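Long-range contacts in SAM-dependent methyltransferase (Exiguobacterium sibiricum 255-15, PDB 3D2L), which probably transfers methyl groups from S-adenosylmethionine to an acceptor that has not been identified: residues A[18-23]-A[45-50]; A[86-91]-A[117-122]; A[161-166]-A[176-181]. All blocks are in the same frame, centred on the assembly; numbering follows the deposited sequence. Where two conformers were deposited one is given.

Contact 1 (A[18-23]-A[45-50])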
# COMPACT_ATOMS: atom_id res chain seq x y z
N VAL A 18 8.58 -6.37 8.17
CA VAL A 18 8.45 -5.89 6.79
C VAL A 18 9.51 -4.81 6.57
O VAL A 18 9.53 -3.83 7.30
CB VAL A 18 7.05 -5.33 6.52
CG1 VAL A 18 6.99 -4.54 5.19
CG2 VAL A 18 6.04 -6.46 6.52
N PRO A 19 10.40 -4.99 5.58
CA PRO A 19 11.50 -4.05 5.36
C PRO A 19 11.08 -2.80 4.60
O PRO A 19 11.51 -2.59 3.46
CB PRO A 19 12.48 -4.90 4.54
CG PRO A 19 11.57 -5.74 3.70
CD PRO A 19 10.42 -6.10 4.60
N TYR A 20 10.26 -1.98 5.24
CA TYR A 20 9.79 -0.72 4.69
C TYR A 20 10.88 0.18 4.14
O TYR A 20 10.66 0.85 3.12
CB TYR A 20 8.98 0.05 5.72
CG TYR A 20 7.68 -0.60 6.03
CD1 TYR A 20 6.67 -0.65 5.07
CD2 TYR A 20 7.44 -1.15 7.27
CE1 TYR A 20 5.49 -1.24 5.34
CE2 TYR A 20 6.24 -1.74 7.55
CZ TYR A 20 5.26 -1.76 6.59
OH TYR A 20 4.05 -2.38 6.87
N PRO A 21 12.06 0.23 4.79
CA PRO A 21 13.09 1.06 4.20
C PRO A 21 13.48 0.72 2.75
O PRO A 21 14.05 1.56 2.06
CB PRO A 21 14.26 0.88 5.17
CG PRO A 21 13.61 0.58 6.46
CD PRO A 21 12.49 -0.34 6.07
N GLU A 22 13.21 -0.50 2.30
CA GLU A 22 13.46 -0.88 0.92
C GLU A 22 12.47 -0.16 -0.03
O GLU A 22 12.82 0.20 -1.16
CB GLU A 22 13.29 -2.38 0.76
CG GLU A 22 14.33 -3.21 1.48
CD GLU A 22 15.47 -3.62 0.58
OE1 GLU A 22 15.19 -4.22 -0.50
OE2 GLU A 22 16.64 -3.38 0.97
N TRP A 23 11.24 0.03 0.41
CA TRP A 23 10.29 0.80 -0.42
C TRP A 23 10.71 2.26 -0.46
O TRP A 23 10.65 2.89 -1.50
CB TRP A 23 8.86 0.72 0.11
CG TRP A 23 8.10 -0.51 -0.24
CD1 TRP A 23 7.20 -0.63 -1.26
CD2 TRP A 23 8.11 -1.76 0.44
NE1 TRP A 23 6.69 -1.91 -1.28
CE2 TRP A 23 7.20 -2.61 -0.22
CE3 TRP A 23 8.81 -2.26 1.56
CZ2 TRP A 23 6.96 -3.93 0.18
CZ3 TRP A 23 8.57 -3.57 1.96
CH2 TRP A 23 7.65 -4.38 1.29
N GLY A 45 0.68 4.02 8.70
CA GLY A 45 1.71 5.02 8.35
C GLY A 45 3.17 4.72 8.62
O GLY A 45 4.01 5.63 8.66
N THR A 46 3.50 3.44 8.82
CA THR A 46 4.88 3.08 9.08
C THR A 46 5.81 3.59 7.95
O THR A 46 6.84 4.20 8.24
CB THR A 46 5.04 1.54 9.33
OG1 THR A 46 4.11 1.11 10.34
CG2 THR A 46 6.46 1.22 9.78
N ALA A 47 5.43 3.36 6.68
CA ALA A 47 6.25 3.81 5.56
C ALA A 47 6.14 5.31 5.40
O ALA A 47 7.11 5.96 5.03
CB ALA A 47 5.86 3.07 4.23
N THR A 48 4.97 5.87 5.73
CA THR A 48 4.73 7.31 5.62
C THR A 48 5.67 8.08 6.53
O THR A 48 6.28 9.07 6.14
CB THR A 48 3.24 7.65 5.95
OG1 THR A 48 2.35 6.64 5.40
CG2 THR A 48 2.87 9.04 5.42
N LEU A 49 5.83 7.61 7.75
CA LEU A 49 6.77 8.25 8.69
C LEU A 49 8.23 8.20 8.25
O LEU A 49 8.98 9.17 8.53
CB LEU A 49 6.60 7.66 10.11
CG LEU A 49 5.20 7.84 10.74
CD1 LEU A 49 5.26 7.44 12.22
CD2 LEU A 49 4.71 9.28 10.60
N LEU A 50 8.65 7.10 7.59
CA LEU A 50 10.00 7.00 7.01
C LEU A 50 10.15 7.97 5.85
O LEU A 50 11.18 8.60 5.71
CB LEU A 50 10.34 5.56 6.59
CG LEU A 50 10.41 4.62 7.79
CD1 LEU A 50 10.59 3.22 7.31
CD2 LEU A 50 11.53 5.04 8.79
O HOH W 1 3.67 -1.67 9.95

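Contact 2 (A[86-91]-A[117-122])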
# COMPACT_ATOMS: atom_id res chain seq x y z
N GLN A 86 -9.63 9.42 3.63
CA GLN A 86 -10.11 9.58 2.27
C GLN A 86 -9.95 8.28 1.54
O GLN A 86 -9.06 7.51 1.82
CB GLN A 86 -9.32 10.64 1.48
CG GLN A 86 -9.28 12.05 2.01
CD GLN A 86 -8.61 13.03 1.04
OE1 GLN A 86 -8.47 12.75 -0.15
NE2 GLN A 86 -8.19 14.18 1.55
N ASP A 87 -10.82 8.07 0.57
CA ASP A 87 -10.81 6.91 -0.30
C ASP A 87 -9.85 7.24 -1.46
O ASP A 87 -9.96 8.34 -2.02
CB ASP A 87 -12.25 6.75 -0.79
CG ASP A 87 -12.48 5.51 -1.59
OD1 ASP A 87 -11.56 5.03 -2.29
OD2 ASP A 87 -13.64 5.03 -1.55
N MSE A 88 -8.93 6.32 -1.83
CA MSE A 88 -7.94 6.56 -2.93
C MSE A 88 -8.61 6.78 -4.26
O MSE A 88 -8.05 7.42 -5.12
CB MSE A 88 -6.90 5.43 -3.09
CG MSE A 88 -7.46 4.06 -3.34
SE MSE A 88 -6.00 2.85 -3.67
CE MSE A 88 -5.18 2.82 -1.76
N ARG A 89 -9.82 6.26 -4.45
CA ARG A 89 -10.48 6.62 -5.71
C ARG A 89 -11.06 8.00 -5.82
O ARG A 89 -11.56 8.34 -6.88
CB ARG A 89 -11.57 5.70 -6.16
CG ARG A 89 -12.25 4.98 -5.26
CD ARG A 89 -11.90 3.53 -5.46
NE ARG A 89 -13.18 2.89 -5.38
CZ ARG A 89 -13.76 2.41 -4.28
NH1 ARG A 89 -13.14 2.44 -3.12
NH2 ARG A 89 -14.99 1.87 -4.40
N GLU A 90 -11.05 8.76 -4.74
CA GLU A 90 -11.59 10.10 -4.76
C GLU A 90 -10.73 11.01 -3.94
O GLU A 90 -11.23 11.74 -3.09
CB GLU A 90 -13.06 10.09 -4.28
CG GLU A 90 -13.28 9.31 -3.01
CD GLU A 90 -14.74 9.26 -2.52
OE1 GLU A 90 -15.66 9.12 -3.37
OE2 GLU A 90 -14.95 9.30 -1.28
N LEU A 91 -9.42 10.99 -4.20
CA LEU A 91 -8.52 11.87 -3.46
C LEU A 91 -8.82 13.31 -3.70
O LEU A 91 -9.18 13.71 -4.80
CB LEU A 91 -7.07 11.70 -3.87
CG LEU A 91 -6.43 10.37 -3.66
CD1 LEU A 91 -5.01 10.49 -4.20
CD2 LEU A 91 -6.49 10.05 -2.15
N LYS A 117 -9.34 2.64 -12.41
CA LYS A 117 -9.39 3.79 -13.34
C LYS A 117 -9.75 5.05 -12.57
O LYS A 117 -9.15 6.12 -12.77
CB LYS A 117 -10.35 3.52 -14.51
CG LYS A 117 -9.91 2.36 -15.38
CD LYS A 117 -10.78 2.15 -16.64
CE LYS A 117 -12.03 1.35 -16.39
N GLN A 118 -10.66 4.93 -11.61
CA GLN A 118 -11.04 6.07 -10.75
C GLN A 118 -9.85 6.52 -9.95
O GLN A 118 -9.60 7.73 -9.77
CB GLN A 118 -12.18 5.65 -9.81
CG GLN A 118 -13.48 5.39 -10.52
CD GLN A 118 -14.48 4.56 -9.71
OE1 GLN A 118 -14.37 4.44 -8.49
NE2 GLN A 118 -15.48 4.01 -10.41
N THR A 119 -9.12 5.56 -9.39
CA THR A 119 -7.90 5.91 -8.62
C THR A 119 -6.85 6.66 -9.47
O THR A 119 -6.27 7.68 -9.05
CB THR A 119 -7.33 4.68 -7.91
OG1 THR A 119 -8.36 4.11 -7.07
CG2 THR A 119 -6.10 5.02 -7.05
N PHE A 120 -6.60 6.14 -10.66
CA PHE A 120 -5.62 6.77 -11.55
C PHE A 120 -6.03 8.16 -12.02
O PHE A 120 -5.19 9.07 -12.08
CB PHE A 120 -5.28 5.88 -12.74
CG PHE A 120 -4.56 4.63 -12.40
CD1 PHE A 120 -3.92 4.42 -11.15
CD2 PHE A 120 -4.42 3.64 -13.37
CE1 PHE A 120 -3.26 3.26 -10.90
CE2 PHE A 120 -3.72 2.46 -13.12
CZ PHE A 120 -3.13 2.28 -11.90
N ASP A 121 -7.31 8.33 -12.38
CA ASP A 121 -7.85 9.66 -12.71
C ASP A 121 -7.73 10.64 -11.55
O ASP A 121 -7.42 11.80 -11.76
CB ASP A 121 -9.34 9.57 -13.17
CG ASP A 121 -9.49 9.18 -14.61
OD1 ASP A 121 -8.46 9.00 -15.32
OD2 ASP A 121 -10.65 9.03 -15.07
N SER A 122 -7.99 10.17 -10.33
CA SER A 122 -7.87 11.01 -9.14
C SER A 122 -6.41 11.46 -8.95
O SER A 122 -6.11 12.65 -8.63
CB SER A 122 -8.38 10.20 -7.95
OG SER A 122 -8.05 10.78 -6.73
O HOH W 2 -5.94 8.55 -6.31
O HOH W 3 -8.00 14.15 -7.26

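Contact 3 (A[161-166]-A[176-181])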
# COMPACT_ATOMS: atom_id res chain seq x y z
N TYR A 161 -1.87 -14.33 15.18
CA TYR A 161 -2.82 -14.41 14.07
C TYR A 161 -2.66 -15.69 13.28
O TYR A 161 -1.61 -16.32 13.27
CB TYR A 161 -2.69 -13.22 13.09
CG TYR A 161 -1.43 -13.22 12.24
CD1 TYR A 161 -1.37 -13.94 11.06
CD2 TYR A 161 -0.28 -12.52 12.64
CE1 TYR A 161 -0.23 -13.97 10.28
CE2 TYR A 161 0.87 -12.54 11.86
CZ TYR A 161 0.89 -13.26 10.67
OH TYR A 161 2.01 -13.32 9.87
N ILE A 162 -3.76 -16.04 12.64
CA ILE A 162 -3.85 -17.17 11.72
C ILE A 162 -4.42 -16.52 10.45
O ILE A 162 -5.48 -15.88 10.47
CB ILE A 162 -4.76 -18.29 12.21
CG1 ILE A 162 -4.14 -18.95 13.46
CG2 ILE A 162 -4.92 -19.35 11.13
CD1 ILE A 162 -5.04 -20.00 14.18
N TRP A 163 -3.70 -16.69 9.37
CA TRP A 163 -4.05 -16.11 8.08
C TRP A 163 -4.11 -17.17 7.00
O TRP A 163 -3.14 -17.86 6.74
CB TRP A 163 -3.00 -15.06 7.78
CG TRP A 163 -2.95 -14.52 6.38
CD1 TRP A 163 -3.88 -14.62 5.40
CD2 TRP A 163 -1.95 -13.61 5.89
NE1 TRP A 163 -3.48 -13.92 4.28
CE2 TRP A 163 -2.31 -13.28 4.56
CE3 TRP A 163 -0.77 -13.08 6.42
CZ2 TRP A 163 -1.53 -12.45 3.75
CZ3 TRP A 163 -0.01 -12.24 5.63
CH2 TRP A 163 -0.39 -11.93 4.29
N PHE A 164 -5.30 -17.32 6.42
CA PHE A 164 -5.52 -18.22 5.30
C PHE A 164 -5.62 -17.37 4.04
O PHE A 164 -6.39 -16.41 4.00
CB PHE A 164 -6.81 -19.02 5.42
CG PHE A 164 -6.89 -19.86 6.67
CD1 PHE A 164 -5.89 -20.77 6.98
CD2 PHE A 164 -8.00 -19.78 7.50
CE1 PHE A 164 -5.97 -21.55 8.14
CE2 PHE A 164 -8.08 -20.56 8.65
CZ PHE A 164 -7.07 -21.43 8.96
N ALA A 165 -4.89 -17.75 3.01
CA ALA A 165 -4.86 -17.02 1.76
C ALA A 165 -5.31 -18.00 0.71
O ALA A 165 -4.66 -19.02 0.49
CB ALA A 165 -3.47 -16.51 1.49
N ASP A 166 -6.47 -17.73 0.11
CA ASP A 166 -7.07 -18.60 -0.91
C ASP A 166 -7.54 -17.84 -2.14
O ASP A 166 -7.94 -16.70 -2.02
CB ASP A 166 -8.28 -19.31 -0.32
CG ASP A 166 -7.92 -20.32 0.73
OD1 ASP A 166 -7.62 -21.47 0.33
OD2 ASP A 166 -7.97 -19.99 1.93
N HIS A 176 -8.22 -13.09 1.94
CA HIS A 176 -7.39 -13.29 3.12
C HIS A 176 -8.29 -13.38 4.33
O HIS A 176 -8.92 -12.38 4.70
CB HIS A 176 -6.46 -12.08 3.36
CG HIS A 176 -5.56 -11.80 2.21
ND1 HIS A 176 -4.62 -12.70 1.75
CD2 HIS A 176 -5.44 -10.69 1.43
CE1 HIS A 176 -3.97 -12.16 0.72
NE2 HIS A 176 -4.43 -10.93 0.53
N GLU A 177 -8.37 -14.56 4.94
CA GLU A 177 -9.18 -14.75 6.15
C GLU A 177 -8.25 -14.67 7.32
O GLU A 177 -7.43 -15.54 7.52
CB GLU A 177 -9.92 -16.08 6.13
CG GLU A 177 -10.95 -16.16 5.02
CD GLU A 177 -12.22 -15.40 5.30
OE1 GLU A 177 -12.24 -14.52 6.19
OE2 GLU A 177 -13.24 -15.72 4.62
N LEU A 178 -8.38 -13.58 8.07
CA LEU A 178 -7.55 -13.32 9.23
C LEU A 178 -8.29 -13.53 10.53
O LEU A 178 -9.47 -13.19 10.65
CB LEU A 178 -7.05 -11.89 9.21
CG LEU A 178 -5.75 -11.53 8.49
CD1 LEU A 178 -4.54 -12.11 9.25
CD2 LEU A 178 -5.82 -12.01 7.08
N THR A 179 -7.59 -14.10 11.51
CA THR A 179 -8.09 -14.24 12.87
C THR A 179 -6.96 -13.73 13.76
O THR A 179 -5.86 -14.22 13.66
CB THR A 179 -8.46 -15.67 13.25
OG1 THR A 179 -9.64 -16.04 12.53
CG2 THR A 179 -8.78 -15.80 14.78
N PHE A 180 -7.25 -12.75 14.61
CA PHE A 180 -6.30 -12.22 15.59
C PHE A 180 -6.74 -12.64 16.97
O PHE A 180 -7.93 -12.62 17.26
CB PHE A 180 -6.23 -10.67 15.56
CG PHE A 180 -5.70 -10.12 14.25
CD1 PHE A 180 -6.56 -9.86 13.19
CD2 PHE A 180 -4.32 -9.96 14.07
CE1 PHE A 180 -6.08 -9.41 11.97
CE2 PHE A 180 -3.83 -9.49 12.84
CZ PHE A 180 -4.71 -9.23 11.79
N PHE A 181 -5.79 -13.05 17.81
CA PHE A 181 -6.03 -13.32 19.21
C PHE A 181 -5.23 -12.25 19.91
O PHE A 181 -4.00 -12.27 19.86
CB PHE A 181 -5.59 -14.72 19.64
CG PHE A 181 -6.44 -15.77 19.07
CD1 PHE A 181 -7.68 -16.02 19.60
CD2 PHE A 181 -6.02 -16.49 17.95
CE1 PHE A 181 -8.50 -16.99 19.05
CE2 PHE A 181 -6.82 -17.46 17.40
CZ PHE A 181 -8.06 -17.71 17.94
O HOH W 4 -7.97 -17.20 9.91

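Contact 1 (A[18-23]-A[45-50])
With Y20 CG turned beside its own backbone N (chi1 -69°), the phenol ring of Y20 reaches across to helix 46-51, where T46 holds its methyl CG2 anti to the backbone N. The two side chains meet at about a right angle. T46 CG2 comes down on one border of the ring, 3.6 Å from Y20 CD2, while T46 CB and the backbone N of A47 lie over that same face. On the other border, Y20 CD1 sits 3.9 Å from A47 CB. The opposite face is taken from within the phenol's own segment: V18 CG1 stands over the ring centre, so the ring is sandwiched. G45, the last glycine of the turn after strand 36-40, is the N-cap of helix 46-51. In Rossmann-like methyltransferases this glycine-rich turn is the element that wraps the methyl donor, and Y20 therefore packs beside the probable cofactor pocket. Behind the ring the contact becomes purely aliphatic: L50 CD1 lies 3.9 Å from Y20 CB and 4.1 Å from P21 CG. At the hydroxyl end a single water joins the helices, 3.2 Å from Y20 OH and 2.8 Å from T46 OG1. Beyond the contact, W23 NE1 is hydrogen-bonded to D136, while T48 OG1 is hydrogen-bonded to D39, near the C-terminal end of strand 36-40.

Contact 2 (A[86-91]-A[117-122])
R89 and Q118 run side by side and point the same way, their guanidinium and amide planes only 10° apart. Q118 OE1 lies at the edge of the guanidinium, 3.7 Å from R89 NE, and lower down the two CB atoms touch. The arginine gets there through an unusual conformation: its chi1 of 26° is far from a staggered value, and the chain bends again at chi2 and chi3. D87 steadies it from its own side. R89 NH1 forms a salt bridge with D87 OD2 at 3.1 Å, and D87 OD1 accepts a hydrogen bond from the backbone N of R89, closing an Asx turn. M88, a selenomethionine, packs against T119: its CG is 3.8 Å from T119 OG1, and its selenium touches T119 CG2. That methyl is swung anti to the backbone N; the same rotation puts T119 OG1 beside the backbone N, where it hydrogen-bonds to D115 O, one turn back. S122, in the conformer described, also sends its OG anti to the backbone N (chi1 167°), out toward L91, whose N donates to it over 2.9 Å in a bent bond. A second conformer was deposited, so this bond is provisional. One water accepts a hydrogen bond from S122 OG in this conformer and donates to the carbonyls of M88 and T119; another donates to L91 O and S122 O. The contact fastens the loop after strand 82-85 to helix 113-126 in the Rossmann-like domain; in relatives that loop borders the adenine of the methyl donor. The two waters bridge backbone carbonyls of loop and helix, so that part of the junction does not depend on which S122 conformer is present; the direct bond from L91 N does.

Contact 3 (A[161-166]-A[176-181])
W163 and H176 stand side by side on the same face of the hairpin, with H176 ND1 at the edge of the indole, 3.0 Å from W163 NE1. Their planes are steeply inclined, 80° apart. L178 completes the cluster: its CD2 sits over the five-membered ring of W163 in a CH-pi contact, 3.9 Å from the ring centroid, and its CD1 packs on W163 CB. Farther along this face, L178 CD1 meets Y161 CD1, and Y161 CB lies 3.8 Å from F180 CD2. The indole of W163 owes its place to a chi1 of 167°, which sets W163 CG anti to the backbone N and lays the ring beside L178.

Beneath the side chains, the antiparallel ladder fixes which residues face each other. The hydrogen-bonded pairs are I162 with T179 and F164 with E177, each joined by two N-H to carbonyl bonds; F164 N to E177 O, at 3.0 Å, is nearly straight (172°). W163 and L178 form a non-hydrogen-bonded pair, as do A165 and H176. On the reverse face, a water donates to I162 O and, weakly, to T179 OG1.

The next shell holds the polar ends: H176 NE2 is bonded to Q198, E177 OE1 to T195 and T179 OG1 to D193, all on strand 189-199. Strand 150-155 flanks the other side, with Y152 edge-to-face against W163, so these are the two central strands of a four-stranded antiparallel sheet; helix 9-14 covers Y161 and F180.

The three contacts follow one another along the chain, each closing before the next begins. Contacts 1 and 2 both belong to the Rossmann-like part, on opposite sides of the chain's centre, with their own centres 22 Å apart and their nearest atoms about 11 Å apart. One involves the helix after the glycine-rich turn and the other the loop after strand 82-85, two elements that in relatives border the methyl-donor site; no donor is bound here. Contact 3 lies in the separate antiparallel sheet, its centre 23 Å from that of contact 1 and 28 Å from that of contact 2. Its nearest atoms come within about 8 Å of contact 1.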